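Local coordinates for protein putative hydrolase (Chloroflexus aurantiacus J-10-fl, PDB 3CMN) that probably hydrolyses peptide bonds as a zincin-like metallopeptidase, at residues E191-L205 against R256-G268. Residues are numbered along the deposited sequence; the frame is centred on the assembly and turned at random.
Sequences EFEAYPWVRTYFREL and RIQALMSLIEGYG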
ATOM      1  N   GLU A 191       7.550   5.923  -2.954  1.00 34.04           N
ATOM      2  CA  GLU A 191       7.015   6.633  -1.800  1.00 34.13           C
ATOM      3  C   GLU A 191       7.521   6.055  -0.479  1.00 35.39           C
ATOM      4  O   GLU A 191       7.742   6.792   0.483  1.00 35.21           O
ATOM      5  CB  GLU A 191       5.486   6.606  -1.812  1.00 34.93           C
ATOM      6  CG  GLU A 191       4.855   7.214  -3.056  1.00 37.41           C
ATOM      7  CD  GLU A 191       3.340   7.169  -3.011  1.00 38.44           C
ATOM      8  OE1 GLU A 191       2.731   8.020  -2.335  1.00 38.65           O
ATOM      9  OE2 GLU A 191       2.757   6.264  -3.644  1.00 41.30           O
ATOM     10  N   PHE A 192       7.715   4.740  -0.437  1.00 36.10           N
ATOM     11  CA  PHE A 192       8.197   4.087   0.775  1.00 36.21           C
ATOM     12  C   PHE A 192       9.701   3.965   0.885  1.00 36.31           C
ATOM     13  O   PHE A 192      10.221   3.818   1.992  1.00 37.76           O
ATOM     14  CB  PHE A 192       7.603   2.677   0.919  1.00 35.96           C
ATOM     15  CG  PHE A 192       6.208   2.656   1.478  1.00 35.64           C
ATOM     16  CD1 PHE A 192       5.110   2.626   0.635  1.00 34.92           C
ATOM     17  CD2 PHE A 192       5.998   2.697   2.853  1.00 37.08           C
ATOM     18  CE1 PHE A 192       3.822   2.638   1.140  1.00 33.02           C
ATOM     19  CE2 PHE A 192       4.703   2.709   3.375  1.00 37.19           C
ATOM     20  CZ  PHE A 192       3.614   2.680   2.512  1.00 34.46           C
ATOM     21  N   GLU A 193      10.405   4.027  -0.241  1.00 36.70           N
ATOM     22  CA  GLU A 193      11.853   3.855  -0.221  1.00 38.10           C
ATOM     23  C   GLU A 193      12.717   4.982  -0.773  1.00 37.11           C
ATOM     24  O   GLU A 193      13.890   5.073  -0.427  1.00 36.96           O
ATOM     25  CB  GLU A 193      12.202   2.543  -0.932  1.00 41.88           C
ATOM     26  CG  GLU A 193      11.425   1.350  -0.376  1.00 48.31           C
ATOM     27  CD  GLU A 193      11.470   0.130  -1.284  1.00 52.64           C
ATOM     28  OE1 GLU A 193      11.130   0.271  -2.476  1.00 54.59           O
ATOM     29  OE2 GLU A 193      11.836  -0.969  -0.809  1.00 55.07           O
ATOM     30  N   ALA A 194      12.162   5.838  -1.625  1.00 37.42           N
ATOM     31  CA  ALA A 194      12.951   6.931  -2.193  1.00 37.53           C
ATOM     32  C   ALA A 194      13.267   8.013  -1.147  1.00 37.13           C
ATOM     33  O   ALA A 194      14.210   8.779  -1.311  1.00 37.74           O
ATOM     34  CB  ALA A 194      12.219   7.539  -3.397  1.00 36.28           C
ATOM     35  N   TYR A 195      12.470   8.077  -0.083  1.00 37.01           N
ATOM     36  CA  TYR A 195      12.674   9.033   0.999  1.00 36.07           C
ATOM     37  C   TYR A 195      12.921   8.166   2.220  1.00 36.34           C
ATOM     38  O   TYR A 195      11.996   7.622   2.794  1.00 36.32           O
ATOM     39  CB  TYR A 195      11.420   9.883   1.186  1.00 36.94           C
ATOM     40  CG  TYR A 195      10.827  10.320  -0.133  1.00 37.99           C
ATOM     41  CD1 TYR A 195       9.719   9.665  -0.667  1.00 39.05           C
ATOM     42  CD2 TYR A 195      11.430  11.325  -0.896  1.00 38.42           C
ATOM     43  CE1 TYR A 195       9.228   9.990  -1.931  1.00 39.12           C
ATOM     44  CE2 TYR A 195      10.950  11.659  -2.164  1.00 38.94           C
ATOM     45  CZ  TYR A 195       9.845  10.981  -2.678  1.00 41.44           C
ATOM     46  OH  TYR A 195       9.358  11.282  -3.939  1.00 42.42           O
ATOM     47  N   PRO A 196      14.188   8.018   2.627  1.00 38.71           N
ATOM     48  CA  PRO A 196      14.571   7.194   3.784  1.00 38.26           C
ATOM     49  C   PRO A 196      13.816   7.406   5.096  1.00 36.47           C
ATOM     50  O   PRO A 196      13.627   6.457   5.859  1.00 38.46           O
ATOM     51  CB  PRO A 196      16.066   7.473   3.923  1.00 39.62           C
ATOM     52  CG  PRO A 196      16.479   7.704   2.500  1.00 41.40           C
ATOM     53  CD  PRO A 196      15.380   8.618   2.002  1.00 39.83           C
ATOM     54  N   TRP A 197      13.381   8.631   5.368  1.00 33.48           N
ATOM     55  CA  TRP A 197      12.660   8.878   6.613  1.00 31.89           C
ATOM     56  C   TRP A 197      11.261   8.257   6.712  1.00 30.38           C
ATOM     57  O   TRP A 197      10.748   8.050   7.812  1.00 30.58           O
ATOM     58  CB  TRP A 197      12.528  10.376   6.874  1.00 28.79           C
ATOM     59  CG  TRP A 197      11.764  11.127   5.823  1.00 28.08           C
ATOM     60  CD1 TRP A 197      12.293  11.839   4.784  1.00 27.41           C
ATOM     61  CD2 TRP A 197      10.338  11.323   5.756  1.00 26.45           C
ATOM     62  NE1 TRP A 197      11.293  12.475   4.089  1.00 27.53           N
ATOM     63  CE2 TRP A 197      10.085  12.178   4.661  1.00 25.24           C
ATOM     64  CE3 TRP A 197       9.255  10.860   6.514  1.00 25.91           C
ATOM     65  CZ2 TRP A 197       8.797  12.582   4.306  1.00 24.64           C
ATOM     66  CZ3 TRP A 197       7.979  11.260   6.164  1.00 25.34           C
ATOM     67  CH2 TRP A 197       7.759  12.117   5.066  1.00 25.79           C
ATOM     68  N   VAL A 198      10.642   7.951   5.581  1.00 29.25           N
ATOM     69  CA  VAL A 198       9.285   7.435   5.631  1.00 29.96           C
ATOM     70  C   VAL A 198       9.074   6.196   6.501  1.00 32.24           C
ATOM     71  O   VAL A 198       8.185   6.191   7.345  1.00 33.58           O
ATOM     72  CB  VAL A 198       8.719   7.209   4.206  1.00 29.84           C
ATOM     73  CG1 VAL A 198       7.248   6.771   4.286  1.00 28.55           C
ATOM     74  CG2 VAL A 198       8.804   8.512   3.412  1.00 27.87           C
ATOM     75  N   ARG A 199       9.876   5.154   6.310  1.00 34.66           N
ATOM     76  CA  ARG A 199       9.724   3.949   7.120  1.00 36.54           C
ATOM     77  C   ARG A 199      10.173   4.171   8.565  1.00 35.83           C
ATOM     78  O   ARG A 199       9.597   3.608   9.490  1.00 35.36           O
ATOM     79  CB  ARG A 199      10.475   2.772   6.481  1.00 39.05           C
ATOM     80  CG  ARG A 199       9.616   2.019   5.462  1.00 43.60           C
ATOM     81  CD  ARG A 199      10.411   1.037   4.604  1.00 46.76           C
ATOM     82  NE  ARG A 199       9.541   0.333   3.663  1.00 49.65           N
ATOM     83  CZ  ARG A 199       9.966  -0.305   2.576  1.00 50.29           C
ATOM     84  NH1 ARG A 199      11.257  -0.335   2.281  1.00 50.73           N
ATOM     85  NH2 ARG A 199       9.093  -0.898   1.771  1.00 49.46           N
ATOM     86  N   THR A 200      11.192   5.005   8.757  1.00 36.33           N
ATOM     87  CA  THR A 200      11.675   5.310  10.095  1.00 36.05           C
ATOM     88  C   THR A 200      10.533   5.990  10.838  1.00 36.67           C
ATOM     89  O   THR A 200      10.186   5.610  11.960  1.00 38.33           O
ATOM     90  CB  THR A 200      12.874   6.275  10.050  1.00 37.44           C
ATOM     91  OG1 THR A 200      13.919   5.698   9.261  1.00 36.00           O
ATOM     92  CG2 THR A 200      13.402   6.556  11.471  1.00 37.55           C
ATOM     93  N   TYR A 201       9.949   6.995  10.190  1.00 35.50           N
ATOM     94  CA  TYR A 201       8.840   7.751  10.749  1.00 34.42           C
ATOM     95  C   TYR A 201       7.612   6.874  10.952  1.00 35.38           C
ATOM     96  O   TYR A 201       6.861   7.056  11.917  1.00 35.85           O
ATOM     97  CB  TYR A 201       8.493   8.916   9.825  1.00 33.21           C
ATOM     98  CG  TYR A 201       7.277   9.703  10.257  1.00 31.76           C
ATOM     99  CD1 TYR A 201       7.236  10.345  11.500  1.00 30.55           C
ATOM    100  CD2 TYR A 201       6.166   9.812   9.423  1.00 31.02           C
ATOM    101  CE1 TYR A 201       6.118  11.077  11.895  1.00 30.46           C
ATOM    102  CE2 TYR A 201       5.047  10.539   9.808  1.00 32.23           C
ATOM    103  CZ  TYR A 201       5.025  11.172  11.046  1.00 32.40           C
ATOM    104  OH  TYR A 201       3.905  11.900  11.405  1.00 32.64           O
ATOM    105  N   PHE A 202       7.403   5.920  10.051  1.00 34.67           N
ATOM    106  CA  PHE A 202       6.254   5.031  10.176  1.00 35.62           C
ATOM    107  C   PHE A 202       6.512   4.087  11.349  1.00 36.14           C
ATOM    108  O   PHE A 202       5.619   3.811  12.150  1.00 35.48           O
ATOM    109  CB  PHE A 202       6.024   4.248   8.872  1.00 37.03           C
ATOM    110  CG  PHE A 202       4.736   3.458   8.851  1.00 38.98           C
ATOM    111  CD1 PHE A 202       3.579   3.950   9.469  1.00 40.22           C
ATOM    112  CD2 PHE A 202       4.672   2.225   8.211  1.00 40.80           C
ATOM    113  CE1 PHE A 202       2.382   3.223   9.445  1.00 39.41           C
ATOM    114  CE2 PHE A 202       3.473   1.484   8.179  1.00 41.50           C
ATOM    115  CZ  PHE A 202       2.334   1.985   8.797  1.00 40.53           C
ATOM    116  N   ARG A 203       7.743   3.606  11.471  1.00 38.63           N
ATOM    117  CA  ARG A 203       8.053   2.725  12.586  1.00 41.37           C
ATOM    118  C   ARG A 203       7.947   3.517  13.886  1.00 41.85           C
ATOM    119  O   ARG A 203       7.548   2.976  14.909  1.00 43.43           O
ATOM    120  CB  ARG A 203       9.446   2.110  12.443  1.00 42.22           C
ATOM    121  CG  ARG A 203       9.430   0.762  11.757  1.00 47.21           C
ATOM    122  CD  ARG A 203      10.792   0.070  11.819  1.00 52.26           C
ATOM    123  NE  ARG A 203      11.724   0.545  10.799  1.00 54.84           N
ATOM    124  CZ  ARG A 203      11.626   0.246   9.505  1.00 57.16           C
ATOM    125  NH1 ARG A 203      10.639  -0.538   9.062  1.00 58.19           N
ATOM    126  NH2 ARG A 203      12.499   0.745   8.639  1.00 58.47           N
ATOM    127  N   GLU A 204       8.296   4.802  13.838  1.00 42.16           N
ATOM    128  CA  GLU A 204       8.210   5.656  15.021  1.00 42.56           C
ATOM    129  C   GLU A 204       6.763   5.732  15.489  1.00 41.68           C
ATOM    130  O   GLU A 204       6.472   5.506  16.659  1.00 42.93           O
ATOM    131  CB  GLU A 204       8.699   7.078  14.717  1.00 41.12           C
ATOM    132  CG  GLU A 204      10.195   7.219  14.501  1.00 43.55           C
ATOM    133  CD  GLU A 204      10.585   8.613  14.023  1.00 43.58           C
ATOM    134  OE1 GLU A 204      10.312   9.599  14.738  1.00 46.28           O
ATOM    135  OE2 GLU A 204      11.162   8.728  12.925  1.00 44.86           O
ATOM    136  N   LEU A 205       5.864   6.056  14.563  1.00 42.17           N
ATOM    137  CA  LEU A 205       4.439   6.184  14.869  1.00 41.60           C
ATOM    138  C   LEU A 205       3.846   4.928  15.482  1.00 41.39           C
ATOM    139  O   LEU A 205       2.952   5.001  16.322  1.00 41.16           O
ATOM    140  CB  LEU A 205       3.642   6.526  13.607  1.00 41.42           C
ATOM    141  CG  LEU A 205       3.985   7.795  12.831  1.00 40.69           C
ATOM    142  CD1 LEU A 205       2.956   8.017  11.726  1.00 40.07           C
ATOM    143  CD2 LEU A 205       3.995   8.972  13.784  1.00 41.55           C
ATOM    144  N   ARG A 256      -1.806  11.194  12.701  1.00 44.18           N
ATOM    145  CA  ARG A 256      -0.581  11.176  11.907  1.00 44.85           C
ATOM    146  C   ARG A 256      -0.510   9.971  10.961  1.00 43.75           C
ATOM    147  O   ARG A 256      -0.219  10.119   9.777  1.00 42.94           O
ATOM    148  CB  ARG A 256       0.649  11.167  12.825  1.00 45.49           C
ATOM    149  CG  ARG A 256       1.002  12.522  13.429  1.00 47.53           C
ATOM    150  CD  ARG A 256       2.276  12.414  14.253  1.00 49.56           C
ATOM    151  NE  ARG A 256       2.686  13.680  14.860  1.00 49.31           N
ATOM    152  CZ  ARG A 256       3.497  14.570  14.290  1.00 50.10           C
ATOM    153  NH1 ARG A 256       4.007  14.350  13.081  1.00 49.95           N
ATOM    154  NH2 ARG A 256       3.809  15.682  14.941  1.00 50.63           N
ATOM    155  N   ILE A 257      -0.764   8.781  11.492  1.00 43.00           N
ATOM    156  CA  ILE A 257      -0.735   7.562  10.689  1.00 42.27           C
ATOM    157  C   ILE A 257      -1.756   7.713   9.566  1.00 42.55           C
ATOM    158  O   ILE A 257      -1.480   7.382   8.407  1.00 43.60           O
ATOM    159  CB  ILE A 257      -1.095   6.319  11.540  1.00 41.83           C
ATOM    160  CG1 ILE A 257      -0.007   6.084  12.587  1.00 41.70           C
ATOM    161  CG2 ILE A 257      -1.256   5.084  10.639  1.00 41.18           C
ATOM    162  CD1 ILE A 257      -0.358   5.038  13.626  1.00 43.54           C
ATOM    163  N   GLN A 258      -2.928   8.230   9.921  1.00 40.40           N
ATOM    164  CA  GLN A 258      -3.988   8.445   8.956  1.00 40.47           C
ATOM    165  C   GLN A 258      -3.579   9.449   7.884  1.00 39.39           C
ATOM    166  O   GLN A 258      -3.802   9.208   6.699  1.00 40.50           O
ATOM    167  CB  GLN A 258      -5.252   8.914   9.672  1.00 40.16           C
ATOM    168  CG  GLN A 258      -5.981   7.794  10.392  1.00 43.95           C
ATOM    169  CD  GLN A 258      -7.097   8.298  11.286  1.00 46.51           C
ATOM    170  OE1 GLN A 258      -7.774   9.275  10.958  1.00 46.64           O
ATOM    171  NE2 GLN A 258      -7.307   7.622  12.413  1.00 44.95           N
ATOM    172  N   ALA A 259      -2.975  10.566   8.287  1.00 37.12           N
ATOM    173  CA  ALA A 259      -2.559  11.570   7.315  1.00 35.08           C
ATOM    174  C   ALA A 259      -1.440  11.053   6.403  1.00 32.54           C
ATOM    175  O   ALA A 259      -1.390  11.394   5.233  1.00 33.47           O
ATOM    176  CB  ALA A 259      -2.128  12.852   8.031  1.00 35.06           C
ATOM    177  N   LEU A 260      -0.544  10.229   6.936  1.00 32.76           N
ATOM    178  CA  LEU A 260       0.545   9.667   6.129  1.00 32.14           C
ATOM    179  C   LEU A 260      -0.040   8.698   5.092  1.00 32.36           C
ATOM    180  O   LEU A 260       0.260   8.779   3.909  1.00 33.07           O
ATOM    181  CB  LEU A 260       1.552   8.927   7.028  1.00 29.79           C
ATOM    182  CG  LEU A 260       2.607   8.043   6.333  1.00 31.32           C
ATOM    183  CD1 LEU A 260       3.614   8.923   5.562  1.00 25.90           C
ATOM    184  CD2 LEU A 260       3.349   7.191   7.379  1.00 29.94           C
ATOM    185  N   MET A 261      -0.881   7.779   5.549  1.00 33.60           N
ATOM    186  CA  MET A 261      -1.503   6.816   4.651  1.00 34.92           C
ATOM    187  C   MET A 261      -2.276   7.547   3.543  1.00 35.06           C
ATOM    188  O   MET A 261      -2.224   7.165   2.377  1.00 35.27           O
ATOM    189  CB  MET A 261      -2.421   5.873   5.450  1.00 34.03           C
ATOM    190  CG  MET A 261      -1.813   4.492   5.738  1.00 33.73           C
ATOM    191  SD  MET A 261      -0.133   4.471   6.435  1.00 37.51           S
ATOM    192  CE  MET A 261       0.844   4.212   4.968  1.00 37.04           C
ATOM    193  N   SER A 262      -2.966   8.618   3.913  1.00 36.49           N
ATOM    194  CA  SER A 262      -3.731   9.407   2.954  1.00 37.20           C
ATOM    195  C   SER A 262      -2.854  10.070   1.883  1.00 37.07           C
ATOM    196  O   SER A 262      -3.155  10.007   0.687  1.00 37.53           O
ATOM    197  CB  SER A 262      -4.526  10.470   3.688  1.00 37.89           C
ATOM    198  OG  SER A 262      -5.264  11.244   2.764  1.00 43.19           O
ATOM    199  N   LEU A 263      -1.768  10.706   2.309  1.00 35.83           N
ATOM    200  CA  LEU A 263      -0.859  11.355   1.373  1.00 33.99           C
ATOM    201  C   LEU A 263      -0.208  10.322   0.447  1.00 33.64           C
ATOM    202  O   LEU A 263      -0.077  10.533  -0.763  1.00 32.42           O
ATOM    203  CB  LEU A 263       0.235  12.101   2.136  1.00 34.20           C
ATOM    204  CG  LEU A 263       1.229  12.720   1.160  1.00 34.57           C
ATOM    205  CD1 LEU A 263       0.669  14.042   0.684  1.00 35.36           C
ATOM    206  CD2 LEU A 263       2.573  12.901   1.810  1.00 37.21           C
ATOM    207  N   ILE A 264       0.228   9.214   1.033  1.00 32.81           N
ATOM    208  CA  ILE A 264       0.845   8.157   0.257  1.00 35.00           C
ATOM    209  C   ILE A 264      -0.098   7.714  -0.882  1.00 36.87           C
ATOM    210  O   ILE A 264       0.353   7.545  -2.021  1.00 37.88           O
ATOM    211  CB  ILE A 264       1.218   6.961   1.176  1.00 35.03           C
ATOM    212  CG1 ILE A 264       2.439   7.348   2.028  1.00 34.05           C
ATOM    213  CG2 ILE A 264       1.494   5.718   0.352  1.00 33.67           C
ATOM    214  CD1 ILE A 264       2.957   6.251   2.928  1.00 31.46           C
ATOM    215  N   GLU A 265      -1.392   7.548  -0.582  1.00 37.19           N
ATOM    216  CA  GLU A 265      -2.372   7.136  -1.594  1.00 39.18           C
ATOM    217  C   GLU A 265      -2.668   8.256  -2.582  1.00 37.95           C
ATOM    218  O   GLU A 265      -2.661   8.040  -3.796  1.00 38.38           O
ATOM    219  CB  GLU A 265      -3.687   6.688  -0.945  1.00 42.28           C
ATOM    220  CG  GLU A 265      -3.585   5.388  -0.159  1.00 46.68           C
ATOM    221  CD  GLU A 265      -3.081   4.232  -1.007  1.00 49.37           C
ATOM    222  OE1 GLU A 265      -3.735   3.918  -2.026  1.00 50.23           O
ATOM    223  OE2 GLU A 265      -2.031   3.644  -0.654  1.00 49.95           O
ATOM    224  N   GLY A 266      -2.921   9.447  -2.049  1.00 36.92           N
ATOM    225  CA  GLY A 266      -3.214  10.599  -2.881  1.00 35.39           C
ATOM    226  C   GLY A 266      -2.057  11.004  -3.775  1.00 35.45           C
ATOM    227  O   GLY A 266      -2.246  11.296  -4.956  1.00 35.51           O
ATOM    228  N   TYR A 267      -0.850  11.021  -3.228  1.00 36.41           N
ATOM    229  CA  TYR A 267       0.302  11.389  -4.032  1.00 36.14           C
ATOM    230  C   TYR A 267       0.534  10.290  -5.060  1.00 37.33           C
ATOM    231  O   TYR A 267       0.905  10.560  -6.202  1.00 37.41           O
ATOM    232  CB  TYR A 267       1.553  11.537  -3.168  1.00 36.32           C
ATOM    233  CG  TYR A 267       2.509  12.563  -3.724  1.00 35.44           C
ATOM    234  CD1 TYR A 267       2.524  13.863  -3.220  1.00 35.10           C
ATOM    235  CD2 TYR A 267       3.372  12.251  -4.776  1.00 34.61           C
ATOM    236  CE1 TYR A 267       3.369  14.832  -3.740  1.00 36.20           C
ATOM    237  CE2 TYR A 267       4.228  13.216  -5.311  1.00 35.73           C
ATOM    238  CZ  TYR A 267       4.220  14.515  -4.784  1.00 36.80           C
ATOM    239  OH  TYR A 267       5.051  15.507  -5.287  1.00 36.68           O
ATOM    240  N   GLY A 268       0.321   9.046  -4.639  1.00 37.92           N
ATOM    241  CA  GLY A 268       0.505   7.925  -5.540  1.00 38.65           C
ATOM    242  C   GLY A 268      -0.524   7.952  -6.651  1.00 39.58           C
ATOM    243  O   GLY A 268      -0.210   7.628  -7.795  1.00 38.14           O
TER
HETATM  244  O   HOH W   1       1.815  11.829   9.478  1.00 35.27           O
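The Tyr201 ring carries Leu205 CG on one face, offset toward the rim, while Arg256 NH1 and a water lie at its edge. With CG anti to the backbone N (chi1 175°), the ring reaches across to the helix of 256-268. There Arg256 NH1 donates to Tyr201 OH (3.0 Å, 162° at the hydrogen). This hydroxyl lies in the guanidinium plane, which stands 76° from the ring. Tyrosine suits the place because its terminal hydroxyl can take the Arg256 N-H and share the water with Arg256 O, while its ring packs among apolar groups. A phenylalanine here would probably leave Arg256 NH1 without this acceptor and the water less firmly held.

Phe202 has Ile257 CG2 at its edge, whereas Met261 SD approaches obliquely, 4.7 Å from the ring centroid, as a Met-aromatic contact. Phe305 of helix 283-307 touches both Phe202 and Ile257.

Segments 197-205 and 256-268, of helices 197-210 and 248-279, run roughly antiparallel, their axes 10.7 Å apart at closest approach. The preceding helix, 174-193, bears an HExxH pattern consistent with a zincin metal site, and Glu191 touches its residues.

Branched Leu260 sets CD2 3.9 Å from Phe202 CD1, and Leu205 CD1 meets Ile257 CG1 at 3.6 Å. Unbranched Met261, bent at chi2 and chi3, can also bring its methyl CE to Phe192 CZ, which touches Ile264 CD1. Gly268, lacking a side chain, lets Glu191 OE2 come within 3.4 Å of its CA.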